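Local coordinates for cell shape-determining protein MreC (PDB 2QF4) that helps to form and maintain cell shape in Streptococcus pneumoniae, probably as part of the elongasome that builds peripheral peptidoglycan, at residues A[20-25]-A[60-66]; A[10-16]-A[155-161]; A[35-39]-A[51-55]; A[38-43]-A[161-166]; A[26-32]-A[54-60]. All blocks are in the same frame, centred on the assembly; numbering follows the deposited sequence. Where two conformers were deposited one is given.

Contact 1: A[20-25]-A[60-66]; sequences SWKQEL and IVNLLTN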
# COMPACT_ATOMS: atom_id res chain seq x y z
N SER A 20 4.23 5.42 -17.54
CA SER A 20 3.26 5.82 -16.52
C SER A 20 2.11 4.82 -16.38
O SER A 20 1.47 4.76 -15.33
CB SER A 20 2.71 7.20 -16.80
OG SER A 20 2.03 7.19 -18.02
N TRP A 21 1.86 4.05 -17.44
CA TRP A 21 0.71 3.13 -17.50
C TRP A 21 1.01 1.75 -16.87
O TRP A 21 0.13 0.93 -16.76
CB TRP A 21 0.21 3.00 -18.93
CG TRP A 21 1.23 2.83 -20.00
CD1 TRP A 21 1.68 3.79 -20.83
CD2 TRP A 21 1.90 1.62 -20.41
NE1 TRP A 21 2.57 3.28 -21.73
CE2 TRP A 21 2.70 1.94 -21.50
CE3 TRP A 21 1.87 0.29 -19.97
CZ2 TRP A 21 3.49 1.01 -22.12
CZ3 TRP A 21 2.65 -0.62 -20.61
CH2 TRP A 21 3.43 -0.27 -21.68
N LYS A 22 2.25 1.51 -16.42
CA LYS A 22 2.56 0.31 -15.61
C LYS A 22 3.77 0.62 -14.76
O LYS A 22 4.90 0.43 -15.21
CB LYS A 22 2.78 -0.94 -16.46
CG LYS A 22 2.95 -2.21 -15.62
CD LYS A 22 3.07 -3.51 -16.42
CE LYS A 22 4.31 -3.57 -17.24
NZ LYS A 22 4.31 -4.84 -18.05
N GLN A 23 3.53 1.12 -13.56
CA GLN A 23 4.62 1.51 -12.66
C GLN A 23 4.96 0.38 -11.73
O GLN A 23 4.14 -0.09 -10.97
CB GLN A 23 4.22 2.77 -11.93
CG GLN A 23 3.97 3.91 -12.94
CD GLN A 23 3.39 5.15 -12.36
OE1 GLN A 23 2.49 5.73 -12.99
NE2 GLN A 23 3.84 5.57 -11.26
N GLU A 24 6.20 -0.07 -11.84
CA GLU A 24 6.64 -1.26 -11.16
C GLU A 24 8.13 -1.29 -11.05
O GLU A 24 8.84 -0.62 -11.79
CB GLU A 24 6.14 -2.49 -11.89
CG GLU A 24 6.72 -2.65 -13.26
CD GLU A 24 6.42 -3.99 -13.86
OE1 GLU A 24 5.30 -4.55 -13.68
OE2 GLU A 24 7.31 -4.45 -14.60
N LEU A 25 8.60 -2.11 -10.12
CA LEU A 25 10.03 -2.35 -9.90
C LEU A 25 10.24 -3.85 -9.85
O LEU A 25 9.37 -4.62 -9.45
CB LEU A 25 10.48 -1.81 -8.50
CG LEU A 25 10.22 -0.36 -8.14
CD1 LEU A 25 10.62 -0.13 -6.74
CD2 LEU A 25 10.99 0.56 -9.13
N ILE A 60 8.53 -8.90 -8.57
CA ILE A 60 8.00 -7.67 -9.14
C ILE A 60 7.06 -7.00 -8.12
O ILE A 60 6.21 -7.67 -7.49
CB ILE A 60 7.23 -7.91 -10.46
CG1 ILE A 60 8.12 -8.66 -11.47
CG2 ILE A 60 6.74 -6.56 -11.02
CD1 ILE A 60 7.45 -8.90 -12.82
N VAL A 61 7.25 -5.71 -7.96
CA VAL A 61 6.49 -4.87 -7.05
C VAL A 61 5.66 -3.88 -7.87
O VAL A 61 6.21 -3.15 -8.70
CB VAL A 61 7.42 -4.09 -6.10
CG1 VAL A 61 6.65 -3.04 -5.27
CG2 VAL A 61 8.17 -5.06 -5.20
N ASN A 62 4.35 -3.88 -7.65
CA ASN A 62 3.43 -2.94 -8.26
C ASN A 62 3.36 -1.69 -7.42
O ASN A 62 3.03 -1.76 -6.23
CB ASN A 62 2.06 -3.56 -8.36
CG ASN A 62 1.16 -2.76 -9.23
OD1 ASN A 62 0.13 -2.28 -8.79
ND2 ASN A 62 1.56 -2.55 -10.47
N LEU A 63 3.70 -0.56 -8.02
CA LEU A 63 3.78 0.66 -7.23
C LEU A 63 2.39 1.24 -6.93
O LEU A 63 1.43 1.06 -7.67
CB LEU A 63 4.68 1.70 -7.92
CG LEU A 63 6.16 1.26 -8.06
CD1 LEU A 63 6.95 2.34 -8.82
CD2 LEU A 63 6.82 1.05 -6.71
N LEU A 64 2.33 2.05 -5.90
CA LEU A 64 1.08 2.70 -5.50
C LEU A 64 0.63 3.83 -6.41
O LEU A 64 -0.49 4.31 -6.29
CB LEU A 64 1.20 3.27 -4.08
CG LEU A 64 1.37 2.29 -2.93
CD1 LEU A 64 1.33 3.08 -1.61
CD2 LEU A 64 0.33 1.17 -2.94
N THR A 65 1.50 4.28 -7.30
CA THR A 65 1.19 5.41 -8.19
C THR A 65 0.51 4.99 -9.50
O THR A 65 0.28 5.84 -10.34
CB THR A 65 2.47 6.18 -8.45
OG1 THR A 65 3.49 5.27 -8.88
CG2 THR A 65 2.93 6.91 -7.17
N ASN A 66 0.14 3.71 -9.63
CA ASN A 66 -0.64 3.28 -10.78
C ASN A 66 -2.05 3.83 -10.77
O ASN A 66 -2.72 3.86 -9.75
CB ASN A 66 -0.64 1.78 -10.88
CG ASN A 66 0.66 1.29 -11.40
OD1 ASN A 66 0.99 1.50 -12.57
ND2 ASN A 66 1.44 0.66 -10.55
O HOH W 1 -0.58 3.26 -14.06
O HOH W 2 3.49 -4.98 -11.38
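Asn66 and Gln23 are joined by two side-chain-to-backbone hydrogen bonds that use both polar ends of one amide. Asn66 OD1 accepts from Gln23 N at 2.8 Å, and the donor lies in the carbonyl plane on a lone pair. Asn66 ND2 donates a hydrogen bond to Gln23 O, also at 2.8 Å and on a lone pair. With chi1 at -75°, Asn66 CG lies beside its own N, which turns the amide to the backbone of Gln23. ND2 also donates to Leu63 O, so neighbours on both segments fix the rotation of the amide. Gln23 O is itself gripped twice, since Leu63 N reaches it at 3.0 Å from 33° out of the carbonyl plane.

The regular pairing is antiparallel. Leu25 and Val61 form a hydrogen-bonded pair, the Val61 N to Leu25 O bond measuring 2.8 Å, and Glu24 faces Asn62 in the adjoining non-hydrogen-bonded pair.

Two waters add bridges: one donates to both Ser20 O and Asn66 OD1, the other links Glu24 OE1 to Asn62 ND2.

In the apolar contact the Leu63 and Leu25 side chains cross at about a right angle, CD2 of Leu63 lying 3.9 Å from Leu25 CG. Separately, the Ile60 methyl CG2 rests against the Glu24 carboxylate oxygen OE1 at 3.6 Å. Strand 59-63, which runs into the type I turn 63-66, and strand 24-27 are neighbours in a closed six-stranded antiparallel barrel of the alpha-lytic protease fold.

Contact 2: A[10-16]-A[155-161]; sequences AADVIMR and THNVDVI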
# COMPACT_ATOMS: atom_id res chain seq x y z
N ALA A 10 15.07 -7.52 2.27
CA ALA A 10 15.54 -6.33 1.56
C ALA A 10 16.29 -6.79 0.34
O ALA A 10 17.10 -7.71 0.41
CB ALA A 10 16.38 -5.44 2.48
N ALA A 11 16.06 -6.14 -0.80
CA ALA A 11 16.66 -6.56 -2.06
C ALA A 11 16.90 -5.33 -2.92
O ALA A 11 16.30 -4.28 -2.75
CB ALA A 11 15.74 -7.55 -2.79
N ASP A 12 17.83 -5.46 -3.86
CA ASP A 12 18.16 -4.37 -4.79
C ASP A 12 17.12 -4.22 -5.89
O ASP A 12 16.62 -5.22 -6.42
CB ASP A 12 19.49 -4.67 -5.51
CG ASP A 12 20.59 -5.04 -4.57
OD1 ASP A 12 21.05 -4.16 -3.83
OD2 ASP A 12 20.99 -6.21 -4.59
N VAL A 13 16.85 -2.97 -6.26
CA VAL A 13 16.10 -2.68 -7.49
C VAL A 13 17.01 -2.92 -8.70
O VAL A 13 18.08 -2.33 -8.79
CB VAL A 13 15.62 -1.23 -7.49
CG1 VAL A 13 14.88 -0.90 -8.76
CG2 VAL A 13 14.73 -0.97 -6.25
N ILE A 14 16.59 -3.81 -9.58
CA ILE A 14 17.33 -4.09 -10.79
C ILE A 14 16.58 -3.63 -12.04
O ILE A 14 17.19 -3.49 -13.10
CB ILE A 14 17.79 -5.56 -10.90
CG1 ILE A 14 16.63 -6.53 -10.69
CG2 ILE A 14 18.95 -5.83 -9.92
CD1 ILE A 14 16.92 -7.95 -11.11
N MET A 15 15.27 -3.44 -11.98
CA MET A 15 14.53 -2.83 -13.09
C MET A 15 13.47 -1.91 -12.53
O MET A 15 12.92 -2.16 -11.45
CB MET A 15 13.87 -3.88 -14.01
CG MET A 15 14.83 -4.70 -14.82
SD MET A 15 15.58 -6.12 -14.02
CE MET A 15 14.16 -7.20 -14.08
N ARG A 16 13.14 -0.88 -13.29
CA ARG A 16 12.13 0.14 -12.97
C ARG A 16 11.42 0.50 -14.26
O ARG A 16 12.06 0.82 -15.24
CB ARG A 16 12.79 1.39 -12.36
CG ARG A 16 11.91 2.57 -12.09
CD ARG A 16 12.66 3.82 -11.55
NE ARG A 16 13.03 3.76 -10.14
CZ ARG A 16 12.29 3.86 -9.06
NH1 ARG A 16 12.94 3.72 -7.92
NH2 ARG A 16 11.01 4.20 -9.09
N THR A 155 9.66 6.00 -4.30
CA THR A 155 10.86 5.26 -4.66
C THR A 155 11.84 6.06 -5.52
O THR A 155 12.73 5.49 -6.13
CB THR A 155 10.50 3.91 -5.33
OG1 THR A 155 9.77 4.13 -6.54
CG2 THR A 155 9.69 3.03 -4.41
N HIS A 156 11.73 7.39 -5.49
CA HIS A 156 12.66 8.27 -6.20
C HIS A 156 14.04 8.17 -5.59
O HIS A 156 14.20 8.35 -4.39
CB HIS A 156 12.13 9.70 -6.14
CG HIS A 156 12.94 10.68 -6.94
ND1 HIS A 156 13.01 10.63 -8.31
CD2 HIS A 156 13.71 11.72 -6.55
CE1 HIS A 156 13.79 11.61 -8.74
NE2 HIS A 156 14.23 12.28 -7.69
N ASN A 157 15.03 7.83 -6.41
CA ASN A 157 16.41 7.66 -5.93
C ASN A 157 16.53 6.65 -4.79
O ASN A 157 17.33 6.81 -3.86
CB ASN A 157 17.02 9.01 -5.53
CG ASN A 157 17.07 10.01 -6.68
OD1 ASN A 157 17.27 9.64 -7.84
ND2 ASN A 157 16.90 11.30 -6.36
N VAL A 158 15.70 5.62 -4.86
CA VAL A 158 15.77 4.49 -3.94
C VAL A 158 16.24 3.27 -4.71
O VAL A 158 15.68 2.97 -5.76
CB VAL A 158 14.36 4.26 -3.31
CG1 VAL A 158 14.30 2.97 -2.52
CG2 VAL A 158 13.97 5.44 -2.44
N ASP A 159 17.23 2.56 -4.19
CA ASP A 159 17.65 1.35 -4.91
C ASP A 159 17.63 0.07 -4.09
O ASP A 159 18.07 -0.93 -4.58
CB ASP A 159 18.93 1.60 -5.71
CG ASP A 159 20.17 1.59 -4.79
OD1 ASP A 159 20.05 1.59 -3.56
OD2 ASP A 159 21.33 1.65 -5.30
N VAL A 160 17.08 0.12 -2.88
CA VAL A 160 16.84 -1.08 -2.07
C VAL A 160 15.41 -0.93 -1.57
O VAL A 160 15.02 0.13 -1.11
CB VAL A 160 17.84 -1.20 -0.89
CG1 VAL A 160 17.44 -2.34 0.04
CG2 VAL A 160 19.29 -1.33 -1.42
N ILE A 161 14.65 -2.01 -1.68
CA ILE A 161 13.27 -2.07 -1.21
C ILE A 161 13.18 -3.19 -0.19
O ILE A 161 13.79 -4.22 -0.35
CB ILE A 161 12.34 -2.35 -2.40
CG1 ILE A 161 12.41 -1.21 -3.42
CG2 ILE A 161 10.90 -2.62 -1.96
CD1 ILE A 161 11.93 0.14 -2.97
O HOH W 3 20.90 -1.62 -4.56
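Asp159 O is gripped by two donors. Val13 N reaches it at 2.9 Å but stands 48° out of the carbonyl plane, not on a lone pair. A water gives the other bond and at the same time donates to Asp12 OD1, 2.6 Å away, so that the Asp12 carboxylate is tied to the opposite backbone through solvent.

Beyond this point the strands pair regularly. Ala11 and Ile161 exchange both backbone bonds, Ala11 N to Ile161 O and Ile161 N to Ala11 O each being 3.0 Å, and Asp12 faces Val160 as the adjoining non-hydrogen-bonded pair.

Apolar contact lies on the face of Ile161, where Val13 CG2 comes obliquely to within 3.7 Å of Ile161 CG1. On the other face Val160 CG1 meets Ala10 CB.

At the far end Arg16 reaches across to the type II turn 155-158. In the conformer given, one of two, its chain is extended to CD and then bends at chi3 (-77°), and NH2 donates to Thr155 OG1 at 2.8 Å with the oxygen in the guanidinium plane. That bond is only as certain as this copy of the side chain. A classic beta bulge at Ile14 and Met15, opposite Thr26, lies between this end and the paired residues. Strands 6-16 and 160-166 meet here, and their antiparallel pairing closes one of the two barrels of this MreC domain.

Contact 3: A[35-39]-A[51-55]; sequences ASENM and VSKVE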
# COMPACT_ATOMS: atom_id res chain seq x y z
N ALA A 35 10.73 -14.48 -0.40
CA ALA A 35 9.68 -13.59 -0.90
C ALA A 35 8.38 -14.38 -1.00
O ALA A 35 8.39 -15.57 -1.39
CB ALA A 35 10.09 -13.03 -2.24
N SER A 36 7.29 -13.72 -0.61
CA SER A 36 5.94 -14.31 -0.62
C SER A 36 4.92 -13.35 -1.23
O SER A 36 5.08 -12.12 -1.28
CB SER A 36 5.48 -14.79 0.79
OG SER A 36 5.59 -13.83 1.84
N GLU A 37 3.81 -13.94 -1.64
CA GLU A 37 2.79 -13.23 -2.35
C GLU A 37 1.95 -12.32 -1.39
O GLU A 37 1.22 -11.47 -1.89
CB GLU A 37 1.82 -14.21 -3.08
CG GLU A 37 2.11 -15.71 -3.19
CD GLU A 37 3.44 -16.10 -3.78
OE1 GLU A 37 3.62 -16.04 -5.01
OE2 GLU A 37 4.29 -16.57 -3.00
N ASN A 38 2.05 -12.48 -0.07
CA ASN A 38 1.30 -11.63 0.86
C ASN A 38 2.05 -10.38 1.16
O ASN A 38 1.59 -9.61 1.99
CB ASN A 38 0.87 -12.34 2.22
CG ASN A 38 2.05 -12.56 3.25
OD1 ASN A 38 3.22 -12.59 2.88
ND2 ASN A 38 1.70 -12.72 4.55
N MET A 39 3.23 -10.16 0.53
CA MET A 39 4.09 -9.11 0.99
C MET A 39 3.80 -7.76 0.37
O MET A 39 3.45 -7.63 -0.80
CB MET A 39 5.57 -9.47 0.78
CG MET A 39 6.04 -10.59 1.70
SD MET A 39 7.75 -11.01 1.37
CE MET A 39 8.13 -11.88 2.93
N VAL A 51 3.63 -6.74 -3.66
CA VAL A 51 4.21 -7.76 -4.52
C VAL A 51 3.16 -8.20 -5.52
O VAL A 51 2.04 -8.56 -5.13
CB VAL A 51 4.75 -8.97 -3.69
CG1 VAL A 51 5.07 -10.16 -4.58
CG2 VAL A 51 5.95 -8.55 -2.85
N SER A 52 3.53 -8.19 -6.80
CA SER A 52 2.62 -8.70 -7.81
C SER A 52 3.04 -10.02 -8.41
O SER A 52 2.19 -10.73 -8.91
CB SER A 52 2.42 -7.67 -8.88
OG SER A 52 3.63 -7.30 -9.44
N LYS A 53 4.32 -10.38 -8.38
CA LYS A 53 4.76 -11.70 -8.82
C LYS A 53 6.03 -12.07 -8.09
O LYS A 53 6.94 -11.24 -7.96
CB LYS A 53 5.01 -11.67 -10.30
CG LYS A 53 5.46 -13.01 -10.87
CD LYS A 53 5.38 -12.97 -12.36
CE LYS A 53 5.02 -14.32 -12.93
NZ LYS A 53 5.56 -14.51 -14.31
N VAL A 54 6.09 -13.31 -7.62
CA VAL A 54 7.30 -13.88 -7.06
C VAL A 54 7.85 -14.92 -8.03
O VAL A 54 7.14 -15.88 -8.38
CB VAL A 54 7.01 -14.54 -5.70
CG1 VAL A 54 8.26 -15.14 -5.13
CG2 VAL A 54 6.38 -13.50 -4.73
N GLU A 55 9.09 -14.74 -8.47
CA GLU A 55 9.84 -15.76 -9.22
C GLU A 55 10.85 -16.39 -8.28
O GLU A 55 10.96 -16.01 -7.14
CB GLU A 55 10.52 -15.18 -10.45
CG GLU A 55 9.60 -14.40 -11.39
CD GLU A 55 8.55 -15.24 -12.07
OE1 GLU A 55 8.72 -15.55 -13.28
OE2 GLU A 55 7.54 -15.58 -11.42
O HOH W 4 1.14 -11.09 -4.51
O HOH W 5 3.62 -14.87 -7.56
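The backbones of Met39 and Val51 meet through one hydrogen bond, Val51 N to Met39 O, 3.0 Å long with an angle of 167° at the hydrogen. It joins the end of a type I turn, Ser36 to Met39, to strand 46-54 in one of the two antiparallel barrels of this MreC domain, just where the chain enters strand 40-43. The turn's own backbone bond runs from Met39 N to Ser36 O.

Two valines pack against the turn. Val51 lays CG2 against Met39 CB at 3.8 Å and turns CG1 to Ser36 O. Val54, which follows the classic beta bulge at Ser52 and Lys53 opposite Ile60, packs on Ala35 and Ser36. Its chi1 of 180° sends CG1 to Ala35 CB, 4.0 Å away, while CG2 lies 3.8 Å from Ser36 C.

The Glu37 side chain crosses Val54 at about a right angle, its OE1 near CG2, but it was deposited in two conformers, so its packing and its water link to Val54 N are less certain. A side-chain bond braces the turn, Ser36 OG donating to Asn38 OD1 at 2.9 Å. A second water spans the segments by backbone oxygens alone, donating to Glu37 O at 2.6 Å and to Val51 O at 2.8 Å.

Contact 4: A[38-43]-A[161-166]; sequences NMLAIA and IELVGN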
# COMPACT_ATOMS: atom_id res chain seq x y z
N ASN A 38 2.05 -12.48 -0.07
CA ASN A 38 1.30 -11.63 0.86
C ASN A 38 2.05 -10.38 1.16
O ASN A 38 1.59 -9.61 1.99
CB ASN A 38 0.87 -12.34 2.22
CG ASN A 38 2.05 -12.56 3.25
OD1 ASN A 38 3.22 -12.59 2.88
ND2 ASN A 38 1.70 -12.72 4.55
N MET A 39 3.23 -10.16 0.53
CA MET A 39 4.09 -9.11 0.99
C MET A 39 3.80 -7.76 0.37
O MET A 39 3.45 -7.63 -0.80
CB MET A 39 5.57 -9.47 0.78
CG MET A 39 6.04 -10.59 1.70
SD MET A 39 7.75 -11.01 1.37
CE MET A 39 8.13 -11.88 2.93
N LEU A 40 3.97 -6.77 1.22
CA LEU A 40 3.98 -5.36 0.85
C LEU A 40 5.42 -4.91 0.73
O LEU A 40 6.33 -5.61 1.13
CB LEU A 40 3.16 -4.53 1.83
CG LEU A 40 1.64 -4.79 1.78
CD1 LEU A 40 0.93 -3.99 2.86
CD2 LEU A 40 1.09 -4.39 0.40
N ALA A 41 5.62 -3.74 0.13
CA ALA A 41 6.93 -3.21 -0.17
C ALA A 41 7.06 -1.80 0.38
O ALA A 41 6.17 -0.96 0.20
CB ALA A 41 7.14 -3.21 -1.69
N ILE A 42 8.17 -1.56 1.09
CA ILE A 42 8.45 -0.31 1.77
C ILE A 42 9.79 0.31 1.35
O ILE A 42 10.76 -0.37 0.99
CB ILE A 42 8.37 -0.50 3.32
CG1 ILE A 42 9.54 -1.14 3.96
CG2 ILE A 42 7.12 -1.28 3.69
CD1 ILE A 42 9.56 -0.94 5.48
N ALA A 43 9.82 1.63 1.41
CA ALA A 43 11.03 2.41 1.23
C ALA A 43 10.87 3.63 2.05
O ALA A 43 9.79 4.18 2.16
CB ALA A 43 11.23 2.81 -0.23
N ILE A 161 14.65 -2.01 -1.68
CA ILE A 161 13.27 -2.07 -1.21
C ILE A 161 13.18 -3.19 -0.19
O ILE A 161 13.79 -4.22 -0.35
CB ILE A 161 12.34 -2.35 -2.40
CG1 ILE A 161 12.41 -1.21 -3.42
CG2 ILE A 161 10.90 -2.62 -1.96
CD1 ILE A 161 11.93 0.14 -2.97
N GLU A 162 12.39 -2.96 0.85
CA GLU A 162 12.12 -3.98 1.83
C GLU A 162 10.73 -4.58 1.64
O GLU A 162 9.74 -3.88 1.65
CB GLU A 162 12.24 -3.39 3.23
CG GLU A 162 12.12 -4.44 4.33
CD GLU A 162 12.30 -3.87 5.70
OE1 GLU A 162 13.02 -2.88 5.87
OE2 GLU A 162 11.76 -4.44 6.65
N LEU A 163 10.66 -5.88 1.45
CA LEU A 163 9.41 -6.62 1.40
C LEU A 163 9.07 -7.05 2.82
O LEU A 163 9.94 -7.43 3.61
CB LEU A 163 9.57 -7.86 0.54
CG LEU A 163 9.96 -7.65 -0.91
CD1 LEU A 163 10.07 -8.99 -1.60
CD2 LEU A 163 9.00 -6.66 -1.61
N VAL A 164 7.77 -6.98 3.16
CA VAL A 164 7.31 -7.27 4.54
C VAL A 164 6.02 -8.09 4.41
O VAL A 164 5.08 -7.71 3.72
CB VAL A 164 7.03 -5.97 5.33
CG1 VAL A 164 6.60 -6.26 6.78
CG2 VAL A 164 8.26 -5.03 5.36
N GLY A 165 5.96 -9.20 5.13
CA GLY A 165 4.77 -10.04 5.20
C GLY A 165 4.47 -10.46 6.63
O GLY A 165 5.32 -10.42 7.48
N ASN A 166 3.23 -10.84 6.90
CA ASN A 166 2.84 -11.34 8.20
C ASN A 166 3.44 -12.71 8.36
O ASN A 166 3.33 -13.52 7.47
CB ASN A 166 1.30 -11.43 8.24
CG ASN A 166 0.75 -11.49 9.63
OD1 ASN A 166 1.26 -12.21 10.48
ND2 ASN A 166 -0.34 -10.80 9.84
O HOH W 6 1.39 -9.85 4.87
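Met39 lays its sulfur against Leu163, the two side chains crossing at about a right angle with SD 3.7 Å from Leu163 CB. Its chi1 of -69° sets CG over the opposite backbone, 3.7 Å from Gly165 N, and the extended chi2 (178°) then carries SD on to the leucine. Met39 CG and Asn38 OD1 both pack against Gly165, which has no side chain.

On the same face Ala41 CB touches both Ile161 CG2 and Leu163 CD2, at 3.8 and 3.9 Å. Further along, Ala43 CB meets Ile161 CD1.

These strands, 40-43 and 160-166, are antiparallel neighbours in one of the two barrels of this MreC domain, their segment axes making an angle of 140° between N-to-C directions. Leu40 with Val164 and Ile42 with Glu162 are hydrogen-bonded pairs, and the Val164 N to Leu40 O bond is 2.8 Å. Ala41 and Leu163 form the non-hydrogen-bonded pair between them.

On the other face Ile42 and Glu162 run side by side and point the same way, Ile42 CG1 to Glu162 CB being 3.6 Å in the one conformer given of the isoleucine.

Just before strand 40-43, Asn38 ND2 makes a weak hydrogen bond to Asn166 O at 3.4 Å. The amide has other partners, Asn124 OD1 for ND2 and Ser36 OG for OD1. A water accepts from Asn166 N and donates to Asn38 O.

Contact 5: A[26-32]-A[54-60]; sequences TLDAGRS and VEENSTI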
# COMPACT_ATOMS: atom_id res chain seq x y z
N THR A 26 11.42 -4.29 -10.27
CA THR A 26 11.88 -5.66 -10.08
C THR A 26 13.03 -5.66 -9.11
O THR A 26 13.99 -4.87 -9.25
CB THR A 26 12.34 -6.29 -11.41
OG1 THR A 26 11.29 -6.18 -12.35
CG2 THR A 26 12.71 -7.75 -11.22
N LEU A 27 12.94 -6.56 -8.13
CA LEU A 27 13.95 -6.77 -7.12
C LEU A 27 14.71 -8.07 -7.40
O LEU A 27 14.16 -9.03 -7.94
CB LEU A 27 13.32 -6.83 -5.72
CG LEU A 27 12.38 -5.72 -5.37
CD1 LEU A 27 11.82 -5.95 -3.94
CD2 LEU A 27 13.06 -4.39 -5.49
N ASP A 28 15.97 -8.10 -6.99
CA ASP A 28 16.87 -9.23 -7.21
C ASP A 28 16.83 -10.31 -6.13
O ASP A 28 17.81 -11.01 -5.96
CB ASP A 28 18.30 -8.75 -7.43
CG ASP A 28 18.94 -8.13 -6.20
OD1 ASP A 28 18.29 -7.98 -5.15
OD2 ASP A 28 20.14 -7.77 -6.34
N ALA A 29 15.68 -10.54 -5.51
CA ALA A 29 15.45 -11.68 -4.60
C ALA A 29 14.06 -12.16 -4.97
O ALA A 29 13.16 -11.34 -5.15
CB ALA A 29 15.60 -11.29 -3.18
N GLY A 30 13.80 -13.46 -4.95
CA GLY A 30 12.53 -13.95 -4.58
C GLY A 30 12.34 -15.13 -3.73
O GLY A 30 12.72 -15.06 -2.60
N ARG A 31 11.62 -16.12 -4.25
CA ARG A 31 11.12 -17.19 -3.37
C ARG A 31 12.25 -17.95 -2.71
O ARG A 31 12.14 -18.34 -1.54
CB ARG A 31 10.24 -18.16 -4.16
CG ARG A 31 9.44 -19.23 -3.45
CD ARG A 31 8.63 -20.00 -4.52
NE ARG A 31 7.51 -19.20 -5.05
CZ ARG A 31 7.35 -18.80 -6.32
NH1 ARG A 31 8.23 -19.10 -7.27
NH2 ARG A 31 6.28 -18.07 -6.64
N SER A 32 13.38 -18.11 -3.42
CA SER A 32 14.52 -18.83 -2.85
C SER A 32 15.07 -18.15 -1.59
O SER A 32 15.77 -18.80 -0.79
CB SER A 32 15.62 -18.98 -3.89
OG SER A 32 16.28 -17.75 -4.14
N VAL A 54 6.09 -13.31 -7.62
CA VAL A 54 7.30 -13.88 -7.06
C VAL A 54 7.85 -14.92 -8.03
O VAL A 54 7.14 -15.88 -8.38
CB VAL A 54 7.01 -14.54 -5.70
CG1 VAL A 54 8.26 -15.14 -5.13
CG2 VAL A 54 6.38 -13.50 -4.73
N GLU A 55 9.09 -14.74 -8.47
CA GLU A 55 9.84 -15.76 -9.22
C GLU A 55 10.85 -16.39 -8.28
O GLU A 55 10.96 -16.01 -7.14
CB GLU A 55 10.52 -15.18 -10.45
CG GLU A 55 9.60 -14.40 -11.39
CD GLU A 55 8.55 -15.24 -12.07
OE1 GLU A 55 8.72 -15.55 -13.28
OE2 GLU A 55 7.54 -15.58 -11.42
N GLU A 56 11.59 -17.39 -8.75
CA GLU A 56 12.54 -18.05 -7.86
C GLU A 56 13.60 -17.09 -7.34
O GLU A 56 13.96 -17.13 -6.17
CB GLU A 56 13.21 -19.24 -8.54
CG GLU A 56 14.17 -20.04 -7.64
CD GLU A 56 13.50 -20.75 -6.48
OE1 GLU A 56 12.25 -20.77 -6.41
OE2 GLU A 56 14.24 -21.31 -5.63
N ASN A 57 14.10 -16.19 -8.21
CA ASN A 57 15.19 -15.29 -7.81
C ASN A 57 14.92 -13.79 -7.98
O ASN A 57 15.83 -12.99 -7.84
CB ASN A 57 16.48 -15.69 -8.54
CG ASN A 57 16.95 -17.06 -8.16
OD1 ASN A 57 17.17 -17.35 -6.99
ND2 ASN A 57 17.06 -17.92 -9.14
N SER A 58 13.67 -13.42 -8.27
CA SER A 58 13.28 -12.02 -8.43
C SER A 58 11.85 -11.88 -8.01
O SER A 58 11.10 -12.87 -7.94
CB SER A 58 13.45 -11.57 -9.89
OG SER A 58 12.63 -12.29 -10.80
N THR A 59 11.47 -10.62 -7.78
CA THR A 59 10.13 -10.26 -7.34
C THR A 59 9.75 -8.96 -8.05
O THR A 59 10.53 -8.03 -8.12
CB THR A 59 10.09 -10.00 -5.81
OG1 THR A 59 10.45 -11.20 -5.13
CG2 THR A 59 8.71 -9.60 -5.32
N ILE A 60 8.53 -8.90 -8.57
CA ILE A 60 8.00 -7.67 -9.14
C ILE A 60 7.06 -7.00 -8.12
O ILE A 60 6.21 -7.67 -7.49
CB ILE A 60 7.23 -7.91 -10.46
CG1 ILE A 60 8.12 -8.66 -11.47
CG2 ILE A 60 6.74 -6.56 -11.02
CD1 ILE A 60 7.45 -8.90 -12.82
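With chi1 at -62°, Thr59 OG1 sits beside its own backbone N, turned to the Ala29 carbonyl, and with chi1 at 73° Ser32 OG turns to Glu56 O and the Asn57 side-chain oxygen. Thr59 OG1 donates to Ala29 O at 2.7 Å, in the carbonyl plane and on a lone pair.

This is the end of an antiparallel pair in one of the two barrels of this MreC domain, where strands 24-27 and 59-63 part into loops. Leu27 and Thr59 are its hydrogen-bonded pair, Leu27 N to Thr59 O being 2.8 Å, and Thr26 faces Ile60 beside them, with Thr26 CG2 touching Ser58 CB.

Beyond the strands the two loops stay joined by backbone bonds. Arg31 N donates to Glu55 O and Ser32 N to Glu56 O, each at 3.0 Å, at the start of a short 3-10 segment. Gly30, just before Arg31, lies close against the 55-59 loop, its CA 3.6 Å from Glu55 O and 3.5 Å from Thr59 OG1.

Arg31 was deposited in two conformers, so its outer contacts are less certain. In the one given, a guanidinium face lies over Val54 CG1, and NH2 makes a weak bond to Val54 O. At the far end Ser32 CB lies 3.2 Å from Glu56 OE2, while Ser32 OG is 3.0 Å from Asn57 OD1.

How the contacts relate
All five contacts lie in one of the two six-stranded antiparallel barrels of the major periplasmic domain of MreC; this barrel's strand order is 6-16, 24-27, 59-63, 46-54, 40-43, 160-166. Contacts 1 and 5 are successive parts of the 24-27 and 59-63 pairing, share Ile60, and have centres about 16 Å apart. Contact 3, with its centre about 8 Å from that of contact 5, shares Val54 and Glu55 with it, and shares Asn38 and Met39 with contact 4. Contacts 2 and 4 use opposite sides of strand 160-166 and meet at Ile161. Contact 2, which encloses contacts 1, 3 and 5 in the chain, pairs the last strand with the first and so closes the barrel. Leu25, Leu27, Val61 and Leu163 pack between the contacts.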